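Local coordinates for protein carbonic anhydrase (Coccomyxa sp. PA, PDB 3UCJ) that probably catalyses the reversible hydration of carbon dioxide to hydrogencarbonate and a proton, using one zinc ion per subunit, at residues 75-80 with 167-172; 153-158 with 196-201; 28-33 with 59-64; 138-143 with 211-216; 55-60 with 186-191. One frame throughout, in Å; residues are numbered along the deposited sequence.

Contact 1: residues 75-80 with 167-172; sequences VSNKDL and ASPIVQ
Asn77, at the second position of a type I beta turn running from Ser76 to Asp79, lays its amide against Ser168 and Pro169, where helix 169-176 begins. The amide and the proline ring cross obliquely, the oxygen leading: Asn77 OD1 lies 3.3 Å from Pro169 CD and 3.6 Å from Ser168 CA. Both of these partners are carbons, so the meeting is a van der Waals one, without a direct hydrogen bond between the segments. Asn77 is steered there by a first torsion (chi1 -72°) that sets CG anti to the carbonyl carbon. Its ND2 is turned to other partners, Ser128 OG of the second subunit and a water that also donates to Ala167 O at 2.9 Å; the bond from ND2 to this water is weak. The oxygen thus packs within the chain, while the nitrogen serves mainly the subunit interface.

On each side a serine shapes the backbone. Ser76 OG accepts from Lys78 N at 3.0 Å, an ST turn inside the beta turn, whose own closure is the bond from Asp79 N to Ser76 O. Ser168 is the N-cap of the following helix. With chi1 at 64° its hydroxyl lies between the backbone N and the carbonyl carbon; OG also bonds Val165 O, and it receives Val171 N at 3.1 Å with an N-H...O angle of 161°.

Contact 2: residues 153-158 with 196-201; sequences MVELNV and KELIKP
Leu198 reaches across to Glu155 and Val158 on helix 146-167, and nearly all of the contact passes through one of its methyl groups. Its CB points toward the helix, from the corner where the chain of strand 194-202 turns, and carries CG, where the two methyls part. Leu198 CD1 packs on Val187 CG1, 3.7 Å away. Leu198 CD2 rests on the fork of the valine, 3.8 Å from Val158 CB, 3.9 Å from Val158 CG1 and 4.0 Å from Val158 CG2. On its Glu155 side the same methyl meets CA and CG, both at 4.1 Å, and the two side chains run at about a right angle. Both leucine torsions lie away from the staggered positions (chi1 -106°, chi2 21°), consistent with some strain. Only the aliphatic base of Glu155 takes part; its OE1 bonds Tyr104 OH, a hydroxyl that Lys196 NZ also reaches.

Val158 lies about 8 Å, side chain to side chain, from the zinc ligand His103. The contact sets the middle of helix 146-167 against the corner in strand 194-202, an edge strand within this chain, beside strand 182-189; other faces of the helix pack on helices 107-114 and 128-135.

Contact 3: residues 28-33 with 59-64; sequences STYFSK and NMAPGE. With PO4 (phosphate ion), chain E.
A type II beta turn from Ala61 to Glu64, leading into strand 65-70, meets the aromatic pair Tyr30 and Phe31 on the loop that follows helix 10-26. Pro62 is the turn's second residue and Gly63 its third, with the positive phi usual for that place in a type II turn. The hydroxyl end of Tyr30 does the touching: Tyr30 OH lies 3.4 Å and CE2 3.5 Å from Pro62 CD, the two side chains crossing at about a right angle, while Ala61 CB meets the other flank of the phenol at CE1, 3.7 Å away. A first torsion that places CG anti to the backbone N (chi1 -167°) carries the tyrosine to these two residues. Phe31 adds a lighter touch, its CE1 lying 4.0 Å from Pro62 CG. The two aromatic rings also pack on one another, Tyr30 CD2 standing 3.5 Å above the centre of the Phe31 ring, and Trp19 makes an edge-to-face pair with Phe31.

The backbones are joined through a water that donates to Tyr30 O and Pro62 O and sits over a face of the tyrosine ring. Within the turn, Glu64 OE1 accepts Ala61 N at 2.9 Å, the donor approaching from above the carboxylate plane. The extended Lys33 ends on a phosphate, probably from the crystallisation liquor, to which its NZ bonds at O1 (3.0 Å) and O4 (3.2 Å).

Contact 4: residues 138-143 with 211-216; sequences AAKLHG and LLRADL
The backbones stay well apart, 13.0 Å between the CA atoms of Lys140 and Arg213, and two long basic side chains span the distance from opposite directions. Lys140 starts from the short helix 138-141, its chain extended until the last torsion (chi4 -84°), where NZ swings off the line. Arg213 comes from the loop between helices 205-211 and 216-220, bent at chi2 and chi3, which swings the guanidinium aside while NH1 still advances toward the lysine.

The ends meet with Lys140 NZ 3.1 Å from Arg213 NH1. Both atoms are donors and no hydrogen bond links them; two like charges this close should repel unless an anion, solvent or a shifted ionisation eases the cost. NZ approaches the guanidinium obliquely, and Lys140 CE stands 3.9 Å from the same NH1, as does NZ from Arg213 CD. Both residues also touch a crystal neighbour, so lattice packing may influence this pose.

Behind the charged tips the two backbones are held by other bonds. Ala138 O accepts both Leu141 N, at 3.2 Å, and His142 N, at 2.9 Å, where the helix ends, and Arg213 N bonds Glu159 OE2. Lys140 leans on Leu156 of helix 146-167. The two side chains meet over this long helix without a bond to tie them, while Leu211 and Leu212 pack on strand 194-202 and Leu216 fits between helices 146-167 and 205-211.

Contact 5: residues 55-60 with 186-191; sequences AQLFNM and IVYTPG
Leu57 and Phe58, at the end of helix 54-57, press on Tyr188 and Ile186 of strand 182-189. The tight side is wholly apolar. Leu57 CD2 lies over one face of the Tyr188 ring, 4.2 Å from its centroid and 22° off the normal, a CH-pi contact displaced toward CE1, which is 3.9 Å from the methyl. Its other methyl, CD1, sits 3.6 Å above the centre of the Phe58 ring, so the leucine is wedged between two aromatic side chains. Phe58 presents its edge to the strand: CZ meets Ile186 CD1 at 3.7 Å, near the ring plane.

The looser side lies past the helix end. Asn59 is exposed and touches nothing on the strand; its positive phi makes it the C-prime residue of a Schellman motif, with Met60 N bonded to Ala55 O at 2.8 Å and Asn59 N to Gln56 O. Around this helix end the fourth subunit adds bonds, its Asn16 to Leu57 O and its Gln56 to Met60 O.

Tyr188 also packs on the zinc ligand His103 of the adjoining strand 97-103. The arrangement is that of an alpha/beta fold, in which a helix in the crossover between parallel strands 42-47 and 65-70 covers the central sheet close to the zinc site.

Overall arrangement
From the N terminus, contact 3 closes first, joining the loop after helix 10-26 to the turn before strand 65-70. Contact 5 opens where it ends, the two sharing Asn59 and Met60, and spans on to strand 182-189. Within that long loop nests contact 1, which ties the approach to helix 80-92 to the start of helix 169-176. Contact 4 opens later and encloses contact 2; both cross contacts 1 and 5. Contacts 2 and 5 meet on the neighbouring strands 182-189 and 194-202, whereas Leu216 joins contact 4 to contact 1. Contacts 3 and 4 lie on opposite sides of the chain's centre, about 40 Å apart between centres.

Contact 1: residues 75-80 with 167-172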
# COMPACT_ATOMS: atom_id res chain seq x y z
N VAL A 75 12.39 0.88 -4.02
CA VAL A 75 11.64 2.09 -4.46
C VAL A 75 10.55 1.63 -5.41
O VAL A 75 10.83 1.09 -6.51
CB VAL A 75 12.63 3.03 -5.24
CG1 VAL A 75 11.87 4.29 -5.84
CG2 VAL A 75 13.75 3.41 -4.34
N SER A 76 9.27 1.85 -5.04
CA SER A 76 8.24 1.53 -5.94
C SER A 76 7.29 2.74 -6.02
O SER A 76 7.01 3.35 -4.98
CB SER A 76 7.37 0.40 -5.29
OG SER A 76 6.19 0.21 -6.08
N ASN A 77 6.73 2.97 -7.22
CA ASN A 77 5.73 4.06 -7.43
C ASN A 77 4.49 3.81 -6.61
O ASN A 77 3.76 4.78 -6.24
CB ASN A 77 5.28 4.04 -8.87
CG ASN A 77 6.37 4.55 -9.88
OD1 ASN A 77 7.38 5.18 -9.51
ND2 ASN A 77 6.13 4.25 -11.13
N LYS A 78 4.31 2.53 -6.23
CA LYS A 78 3.11 2.21 -5.45
C LYS A 78 3.34 2.12 -3.98
O LYS A 78 2.45 1.67 -3.26
CB LYS A 78 2.49 0.95 -6.04
CG LYS A 78 1.94 1.26 -7.45
CD LYS A 78 1.51 0.07 -8.31
CE LYS A 78 0.21 -0.65 -7.71
NZ LYS A 78 -0.49 -1.53 -8.77
N ASP A 79 4.48 2.57 -3.48
CA ASP A 79 4.73 2.63 -2.07
C ASP A 79 4.70 4.09 -1.64
O ASP A 79 5.72 4.79 -1.91
CB ASP A 79 6.17 2.13 -1.76
CG ASP A 79 6.59 2.41 -0.30
OD1 ASP A 79 5.69 2.54 0.57
OD2 ASP A 79 7.82 2.34 -0.01
N LEU A 80 3.56 4.47 -1.02
CA LEU A 80 3.37 5.85 -0.53
C LEU A 80 4.38 6.28 0.51
O LEU A 80 4.60 7.48 0.70
CB LEU A 80 1.93 6.10 -0.07
CG LEU A 80 0.90 5.86 -1.17
CD1 LEU A 80 -0.56 6.10 -0.52
CD2 LEU A 80 1.18 6.84 -2.40
N ALA A 167 12.73 6.77 -13.16
CA ALA A 167 11.45 6.62 -13.82
C ALA A 167 10.24 7.07 -12.99
O ALA A 167 9.11 7.04 -13.48
CB ALA A 167 11.23 5.11 -14.15
N SER A 168 10.48 7.49 -11.78
CA SER A 168 9.41 7.87 -10.91
C SER A 168 8.70 9.10 -11.42
O SER A 168 9.35 9.97 -12.03
CB SER A 168 9.84 8.14 -9.50
OG SER A 168 10.75 9.28 -9.31
N PRO A 169 7.39 9.19 -11.16
CA PRO A 169 6.69 10.39 -11.67
C PRO A 169 7.28 11.65 -11.09
O PRO A 169 7.29 12.68 -11.80
CB PRO A 169 5.22 10.18 -11.21
CG PRO A 169 5.07 8.65 -11.16
CD PRO A 169 6.44 8.19 -10.63
N ILE A 170 7.76 11.61 -9.87
CA ILE A 170 8.29 12.75 -9.16
C ILE A 170 9.56 13.21 -9.89
O ILE A 170 9.69 14.40 -10.18
CB ILE A 170 8.70 12.39 -7.69
CG1 ILE A 170 7.48 11.90 -6.80
CG2 ILE A 170 9.50 13.56 -7.05
CD1 ILE A 170 6.22 12.61 -7.01
N VAL A 171 10.51 12.29 -10.11
CA VAL A 171 11.80 12.69 -10.76
C VAL A 171 11.59 13.12 -12.21
O VAL A 171 12.27 14.09 -12.69
CB VAL A 171 12.84 11.56 -10.63
CG1 VAL A 171 14.05 11.85 -11.52
CG2 VAL A 171 13.27 11.44 -9.24
N GLN A 172 10.67 12.42 -12.89
CA GLN A 172 10.39 12.65 -14.28
C GLN A 172 9.74 14.05 -14.40
O GLN A 172 10.12 14.83 -15.31
CB GLN A 172 9.48 11.63 -14.89
CG GLN A 172 10.24 10.33 -15.32
CD GLN A 172 11.21 10.63 -16.48
OE1 GLN A 172 10.84 11.32 -17.46
NE2 GLN A 172 12.45 10.14 -16.37
O HOH W 1 7.67 4.61 -14.07

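Contact 2: residues 153-158 with 196-201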
# COMPACT_ATOMS: atom_id res chain seq x y z
N MET A 153 23.40 -9.88 -6.54
CA MET A 153 22.03 -9.50 -6.29
C MET A 153 21.95 -8.10 -5.69
O MET A 153 21.16 -7.31 -6.10
CB MET A 153 21.36 -10.51 -5.40
CG MET A 153 19.88 -10.29 -5.22
SD MET A 153 18.91 -10.70 -6.64
CE MET A 153 18.48 -9.12 -7.31
N VAL A 154 22.79 -7.83 -4.73
CA VAL A 154 22.88 -6.50 -4.14
C VAL A 154 23.10 -5.44 -5.21
O VAL A 154 22.41 -4.47 -5.27
CB VAL A 154 23.97 -6.44 -3.06
CG1 VAL A 154 24.26 -5.05 -2.67
CG2 VAL A 154 23.54 -7.21 -1.87
N GLU A 155 24.06 -5.67 -6.08
CA GLU A 155 24.37 -4.75 -7.14
C GLU A 155 23.26 -4.56 -8.15
O GLU A 155 22.99 -3.47 -8.56
CB GLU A 155 25.66 -5.18 -7.83
CG GLU A 155 26.86 -5.11 -6.96
CD GLU A 155 28.04 -5.93 -7.47
OE1 GLU A 155 28.99 -6.09 -6.71
OE2 GLU A 155 28.00 -6.41 -8.59
N LEU A 156 22.64 -5.64 -8.56
CA LEU A 156 21.56 -5.57 -9.53
C LEU A 156 20.39 -4.82 -8.91
O LEU A 156 19.69 -4.08 -9.63
CB LEU A 156 21.08 -6.98 -9.91
CG LEU A 156 22.08 -7.66 -10.92
CD1 LEU A 156 21.75 -9.17 -10.98
CD2 LEU A 156 22.13 -6.94 -12.25
N ASN A 157 20.21 -5.04 -7.62
CA ASN A 157 19.10 -4.38 -6.91
C ASN A 157 19.37 -2.85 -6.91
O ASN A 157 18.47 -2.03 -7.27
CB ASN A 157 18.94 -4.93 -5.52
CG ASN A 157 17.66 -4.35 -4.84
OD1 ASN A 157 16.57 -4.36 -5.44
ND2 ASN A 157 17.84 -3.79 -3.67
N VAL A 158 20.59 -2.45 -6.54
CA VAL A 158 20.92 -1.00 -6.68
C VAL A 158 20.56 -0.47 -8.07
O VAL A 158 19.89 0.60 -8.23
CB VAL A 158 22.42 -0.69 -6.33
CG1 VAL A 158 22.73 0.83 -6.59
CG2 VAL A 158 22.69 -1.03 -4.86
N LYS A 196 31.23 2.45 -2.24
CA LYS A 196 31.68 2.46 -3.63
C LYS A 196 30.60 2.98 -4.59
O LYS A 196 29.41 2.74 -4.41
CB LYS A 196 32.19 1.04 -4.00
CG LYS A 196 32.26 0.66 -5.45
CD LYS A 196 32.89 -0.80 -5.57
CE LYS A 196 31.93 -1.87 -5.01
NZ LYS A 196 32.38 -3.32 -5.12
N GLU A 197 31.02 3.72 -5.61
CA GLU A 197 30.14 4.19 -6.65
C GLU A 197 29.90 3.13 -7.73
O GLU A 197 30.81 2.80 -8.53
CB GLU A 197 30.63 5.53 -7.23
CG GLU A 197 29.76 6.17 -8.30
CD GLU A 197 30.35 7.49 -8.80
OE1 GLU A 197 31.59 7.53 -8.96
OE2 GLU A 197 29.64 8.50 -9.03
N LEU A 198 28.68 2.59 -7.78
CA LEU A 198 28.31 1.63 -8.82
C LEU A 198 27.89 2.22 -10.12
O LEU A 198 28.14 1.64 -11.18
CB LEU A 198 27.14 0.77 -8.34
CG LEU A 198 27.29 -0.67 -7.91
CD1 LEU A 198 28.76 -1.17 -7.48
CD2 LEU A 198 26.14 -1.10 -6.91
N ILE A 199 27.15 3.33 -10.07
CA ILE A 199 26.74 3.96 -11.28
C ILE A 199 27.07 5.45 -11.18
O ILE A 199 26.82 6.07 -10.14
CB ILE A 199 25.20 3.83 -11.54
CG1 ILE A 199 24.72 2.36 -11.37
CG2 ILE A 199 24.89 4.39 -12.91
CD1 ILE A 199 23.20 2.28 -11.42
N LYS A 200 27.60 6.03 -12.29
CA LYS A 200 28.08 7.41 -12.21
C LYS A 200 26.82 8.29 -12.14
O LYS A 200 25.69 7.78 -12.32
CB LYS A 200 28.97 7.75 -13.43
CG LYS A 200 30.45 7.49 -13.15
CD LYS A 200 30.81 6.05 -13.44
CE LYS A 200 31.19 5.79 -14.96
NZ LYS A 200 32.68 5.44 -15.14
N PRO A 201 26.99 9.60 -11.87
CA PRO A 201 25.80 10.43 -11.70
C PRO A 201 24.91 10.46 -12.93
O PRO A 201 25.43 10.48 -14.08
CB PRO A 201 26.41 11.82 -11.44
CG PRO A 201 27.72 11.52 -10.76
CD PRO A 201 28.23 10.33 -11.49

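Contact 3: residues 28-33 with 59-64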
# COMPACT_ATOMS: atom_id res chain seq x y z
N SER A 28 28.79 26.34 18.38
CA SER A 28 27.58 26.77 19.12
C SER A 28 26.28 26.73 18.27
O SER A 28 25.18 26.68 18.84
CB SER A 28 27.76 28.22 19.66
OG SER A 28 27.72 29.14 18.56
N THR A 29 26.35 26.88 16.97
CA THR A 29 25.08 26.89 16.20
C THR A 29 24.78 25.52 15.54
O THR A 29 23.92 25.45 14.69
CB THR A 29 24.96 27.99 15.07
OG1 THR A 29 25.92 27.72 14.03
CG2 THR A 29 25.11 29.43 15.59
N TYR A 30 25.52 24.49 15.93
CA TYR A 30 25.40 23.11 15.34
C TYR A 30 23.92 22.68 15.28
O TYR A 30 23.45 22.23 14.20
CB TYR A 30 26.16 22.14 16.22
CG TYR A 30 26.39 20.79 15.60
CD1 TYR A 30 27.35 20.60 14.59
CD2 TYR A 30 25.65 19.66 16.05
CE1 TYR A 30 27.60 19.33 14.05
CE2 TYR A 30 25.89 18.36 15.53
CZ TYR A 30 26.85 18.21 14.53
OH TYR A 30 27.08 16.95 14.03
N PHE A 31 23.20 22.86 16.38
CA PHE A 31 21.74 22.53 16.41
C PHE A 31 20.89 23.78 16.15
O PHE A 31 19.89 23.78 15.38
CB PHE A 31 21.38 21.90 17.73
CG PHE A 31 22.13 20.63 18.01
CD1 PHE A 31 21.92 19.49 17.19
CD2 PHE A 31 23.03 20.55 19.07
CE1 PHE A 31 22.63 18.33 17.41
CE2 PHE A 31 23.75 19.36 19.34
CZ PHE A 31 23.52 18.22 18.51
N SER A 32 21.31 24.94 16.73
CA SER A 32 20.40 26.06 16.65
C SER A 32 20.13 26.45 15.24
O SER A 32 19.04 26.97 14.93
CB SER A 32 20.87 27.29 17.54
OG SER A 32 22.19 27.76 17.11
N LYS A 33 21.11 26.30 14.33
CA LYS A 33 20.79 26.80 13.00
C LYS A 33 19.69 25.98 12.26
O LYS A 33 19.13 26.45 11.26
CB LYS A 33 22.01 26.85 12.09
CG LYS A 33 22.64 25.50 11.95
CD LYS A 33 23.87 25.50 11.07
CE LYS A 33 24.65 24.25 11.40
NZ LYS A 33 25.80 24.28 10.55
N ASN A 59 29.76 11.22 7.42
CA ASN A 59 30.15 12.32 8.33
C ASN A 59 29.36 13.60 8.12
O ASN A 59 29.94 14.71 7.96
CB ASN A 59 31.65 12.64 8.12
CG ASN A 59 32.31 13.33 9.35
OD1 ASN A 59 31.88 13.18 10.51
ND2 ASN A 59 33.39 14.05 9.09
N MET A 60 28.04 13.46 8.08
CA MET A 60 27.13 14.59 7.88
C MET A 60 26.54 15.06 9.16
O MET A 60 26.33 14.24 10.12
CB MET A 60 26.01 14.22 6.95
CG MET A 60 26.54 14.16 5.55
SD MET A 60 25.26 13.50 4.49
CE MET A 60 25.80 14.05 2.88
N ALA A 61 26.28 16.37 9.23
CA ALA A 61 25.77 16.94 10.47
C ALA A 61 24.25 17.02 10.31
O ALA A 61 23.74 16.88 9.19
CB ALA A 61 26.39 18.35 10.71
N PRO A 62 23.52 17.30 11.40
CA PRO A 62 22.06 17.46 11.17
C PRO A 62 21.64 18.48 10.07
O PRO A 62 22.23 19.59 9.96
CB PRO A 62 21.55 17.91 12.55
CG PRO A 62 22.50 17.23 13.53
CD PRO A 62 23.86 17.26 12.84
N GLY A 63 20.65 18.16 9.24
CA GLY A 63 20.22 19.14 8.22
C GLY A 63 20.80 18.92 6.81
O GLY A 63 20.45 19.66 5.86
N GLU A 64 21.66 17.90 6.65
CA GLU A 64 22.25 17.64 5.34
C GLU A 64 21.65 16.51 4.50
O GLU A 64 21.75 16.54 3.26
CB GLU A 64 23.72 17.30 5.54
CG GLU A 64 24.52 18.47 6.15
CD GLU A 64 26.00 18.19 5.99
OE1 GLU A 64 26.71 18.15 6.99
OE2 GLU A 64 26.44 17.94 4.84
P PO4 E . 26.54 26.11 7.51
O1 PO4 E . 27.30 26.12 8.77
O2 PO4 E . 25.54 27.26 7.47
O3 PO4 E . 27.45 26.21 6.30
O4 PO4 E . 25.78 24.83 7.44
O HOH W 2 24.40 20.79 12.00

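Contact 4: residues 138-143 with 211-216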
# COMPACT_ATOMS: atom_id res chain seq x y z
N ALA A 138 18.55 -14.11 -14.53
CA ALA A 138 19.03 -15.47 -14.42
C ALA A 138 20.42 -15.63 -14.98
O ALA A 138 21.25 -16.26 -14.39
CB ALA A 138 18.10 -16.41 -15.08
N ALA A 139 20.65 -15.03 -16.13
CA ALA A 139 21.94 -15.15 -16.81
C ALA A 139 23.13 -14.57 -16.07
O ALA A 139 24.27 -15.05 -16.25
CB ALA A 139 21.87 -14.60 -18.23
N LYS A 140 22.91 -13.57 -15.18
CA LYS A 140 24.01 -13.02 -14.40
C LYS A 140 24.16 -13.71 -13.04
O LYS A 140 25.19 -13.50 -12.35
CB LYS A 140 23.81 -11.53 -14.18
CG LYS A 140 23.60 -10.76 -15.40
CD LYS A 140 23.38 -9.33 -14.97
CE LYS A 140 22.99 -8.47 -16.13
NZ LYS A 140 24.23 -8.05 -16.80
N LEU A 141 23.16 -14.47 -12.62
CA LEU A 141 23.14 -15.05 -11.28
C LEU A 141 23.43 -16.58 -11.21
O LEU A 141 24.00 -17.13 -10.21
CB LEU A 141 21.76 -14.73 -10.60
CG LEU A 141 21.65 -13.20 -10.27
CD1 LEU A 141 20.24 -12.99 -9.78
CD2 LEU A 141 22.51 -12.89 -9.13
N HIS A 142 22.93 -17.26 -12.22
CA HIS A 142 23.00 -18.74 -12.20
C HIS A 142 24.42 -19.22 -12.28
O HIS A 142 25.27 -18.56 -12.89
CB HIS A 142 22.13 -19.37 -13.27
CG HIS A 142 20.69 -19.41 -12.89
ND1 HIS A 142 19.71 -19.83 -13.74
CD2 HIS A 142 20.07 -19.08 -11.73
CE1 HIS A 142 18.53 -19.76 -13.14
NE2 HIS A 142 18.73 -19.30 -11.91
N GLY A 143 24.70 -20.33 -11.58
CA GLY A 143 26.06 -20.82 -11.55
C GLY A 143 27.06 -20.06 -10.72
O GLY A 143 28.25 -20.41 -10.74
N LEU A 211 24.08 5.39 -19.00
CA LEU A 211 24.55 4.67 -17.83
C LEU A 211 23.68 3.54 -17.30
O LEU A 211 24.18 2.72 -16.50
CB LEU A 211 24.86 5.61 -16.64
CG LEU A 211 25.85 6.76 -16.92
CD1 LEU A 211 25.87 7.65 -15.68
CD2 LEU A 211 27.23 6.18 -17.22
N LEU A 212 22.41 3.50 -17.69
CA LEU A 212 21.51 2.40 -17.25
C LEU A 212 21.36 1.32 -18.32
O LEU A 212 21.17 1.62 -19.48
CB LEU A 212 20.11 2.98 -16.87
CG LEU A 212 20.10 3.96 -15.69
CD1 LEU A 212 18.68 4.51 -15.49
CD2 LEU A 212 20.63 3.19 -14.43
N ARG A 213 21.43 0.06 -17.92
CA ARG A 213 21.23 -1.09 -18.83
C ARG A 213 19.83 -1.05 -19.42
O ARG A 213 19.65 -1.07 -20.64
CB ARG A 213 21.35 -2.39 -18.04
CG ARG A 213 22.75 -3.05 -17.91
CD ARG A 213 22.60 -4.62 -17.88
NE ARG A 213 21.94 -5.14 -19.11
CZ ARG A 213 22.38 -6.16 -19.88
NH1 ARG A 213 23.50 -6.81 -19.57
NH2 ARG A 213 21.71 -6.54 -20.97
N ALA A 214 18.82 -1.01 -18.54
CA ALA A 214 17.44 -0.86 -18.99
C ALA A 214 17.21 0.49 -19.70
O ALA A 214 17.86 1.47 -19.39
CB ALA A 214 16.47 -1.03 -17.81
N ASP A 215 16.29 0.51 -20.65
CA ASP A 215 16.05 1.65 -21.52
C ASP A 215 14.99 2.61 -20.95
O ASP A 215 13.76 2.41 -21.14
CB ASP A 215 15.62 1.12 -22.91
CG ASP A 215 15.52 2.20 -24.02
OD1 ASP A 215 15.41 1.75 -25.21
OD2 ASP A 215 15.44 3.44 -23.77
N LEU A 216 15.47 3.63 -20.27
CA LEU A 216 14.57 4.62 -19.65
C LEU A 216 13.79 5.38 -20.70
O LEU A 216 12.61 5.72 -20.51
CB LEU A 216 15.33 5.57 -18.71
CG LEU A 216 14.54 6.58 -17.83
CD1 LEU A 216 13.40 5.81 -16.96
CD2 LEU A 216 15.43 7.44 -16.94

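Contact 5: residues 55-60 with 186-191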
# COMPACT_ATOMS: atom_id res chain seq x y z
N ALA A 55 24.05 9.27 7.84
CA ALA A 55 24.72 10.50 8.32
C ALA A 55 26.10 10.22 8.95
O ALA A 55 27.06 10.92 8.66
CB ALA A 55 23.82 11.37 9.24
N GLN A 56 26.18 9.19 9.77
CA GLN A 56 27.48 8.68 10.26
C GLN A 56 28.43 8.37 9.11
O GLN A 56 29.52 8.98 9.01
CB GLN A 56 27.34 7.42 11.14
CG GLN A 56 26.40 7.64 12.31
CD GLN A 56 26.77 6.78 13.50
OE1 GLN A 56 27.01 5.55 13.38
NE2 GLN A 56 26.84 7.43 14.67
N LEU A 57 28.03 7.50 8.18
CA LEU A 57 29.02 7.04 7.20
C LEU A 57 29.50 8.11 6.24
O LEU A 57 30.61 8.01 5.66
CB LEU A 57 28.57 5.78 6.45
CG LEU A 57 27.46 5.95 5.41
CD1 LEU A 57 28.10 6.09 4.10
CD2 LEU A 57 26.54 4.69 5.47
N PHE A 58 28.70 9.15 6.04
CA PHE A 58 29.15 10.24 5.24
C PHE A 58 29.67 11.40 6.09
O PHE A 58 29.92 12.48 5.52
CB PHE A 58 28.05 10.78 4.31
CG PHE A 58 27.70 9.85 3.18
CD1 PHE A 58 26.38 9.35 3.03
CD2 PHE A 58 28.68 9.46 2.26
CE1 PHE A 58 26.08 8.49 1.98
CE2 PHE A 58 28.37 8.56 1.21
CZ PHE A 58 27.08 8.07 1.09
N ASN A 59 29.76 11.22 7.42
CA ASN A 59 30.15 12.32 8.33
C ASN A 59 29.36 13.60 8.12
O ASN A 59 29.94 14.71 7.96
CB ASN A 59 31.65 12.64 8.12
CG ASN A 59 32.31 13.33 9.35
OD1 ASN A 59 31.88 13.18 10.51
ND2 ASN A 59 33.39 14.05 9.09
N MET A 60 28.04 13.46 8.08
CA MET A 60 27.13 14.59 7.88
C MET A 60 26.54 15.06 9.16
O MET A 60 26.33 14.24 10.12
CB MET A 60 26.01 14.22 6.95
CG MET A 60 26.54 14.16 5.55
SD MET A 60 25.26 13.50 4.49
CE MET A 60 25.80 14.05 2.88
N ILE A 186 24.94 3.74 -5.39
CA ILE A 186 26.11 3.44 -4.57
C ILE A 186 25.87 2.20 -3.72
O ILE A 186 24.70 1.70 -3.58
CB ILE A 186 26.48 4.63 -3.65
CG1 ILE A 186 25.25 5.06 -2.79
CG2 ILE A 186 26.89 5.79 -4.46
CD1 ILE A 186 25.66 6.03 -1.59
N VAL A 187 26.96 1.65 -3.17
CA VAL A 187 26.84 0.44 -2.37
C VAL A 187 27.82 0.54 -1.16
O VAL A 187 28.91 1.13 -1.30
CB VAL A 187 27.10 -0.83 -3.24
CG1 VAL A 187 28.57 -0.82 -3.78
CG2 VAL A 187 26.80 -2.04 -2.44
N TYR A 188 27.42 0.07 0.01
CA TYR A 188 28.22 0.13 1.19
C TYR A 188 28.65 -1.26 1.67
O TYR A 188 27.86 -2.20 1.60
CB TYR A 188 27.38 0.80 2.27
CG TYR A 188 27.94 0.89 3.63
CD1 TYR A 188 28.89 1.88 3.94
CD2 TYR A 188 27.53 0.04 4.63
CE1 TYR A 188 29.38 2.03 5.18
CE2 TYR A 188 28.02 0.17 5.91
CZ TYR A 188 28.97 1.19 6.16
OH TYR A 188 29.46 1.36 7.40
N THR A 189 29.84 -1.36 2.25
CA THR A 189 30.33 -2.65 2.82
C THR A 189 30.34 -2.59 4.34
O THR A 189 31.13 -1.84 4.91
CB THR A 189 31.72 -3.02 2.27
OG1 THR A 189 31.63 -3.04 0.85
CG2 THR A 189 32.14 -4.40 2.80
N PRO A 190 29.39 -3.28 5.02
CA PRO A 190 29.31 -3.10 6.44
C PRO A 190 30.67 -3.42 7.10
O PRO A 190 31.03 -2.77 8.09
CB PRO A 190 28.26 -4.15 6.88
CG PRO A 190 27.35 -4.22 5.70
CD PRO A 190 28.23 -4.04 4.50
N GLY A 191 31.39 -4.42 6.57
CA GLY A 191 32.57 -4.93 7.25
C GLY A 191 33.81 -4.06 7.07
O GLY A 191 34.82 -4.33 7.72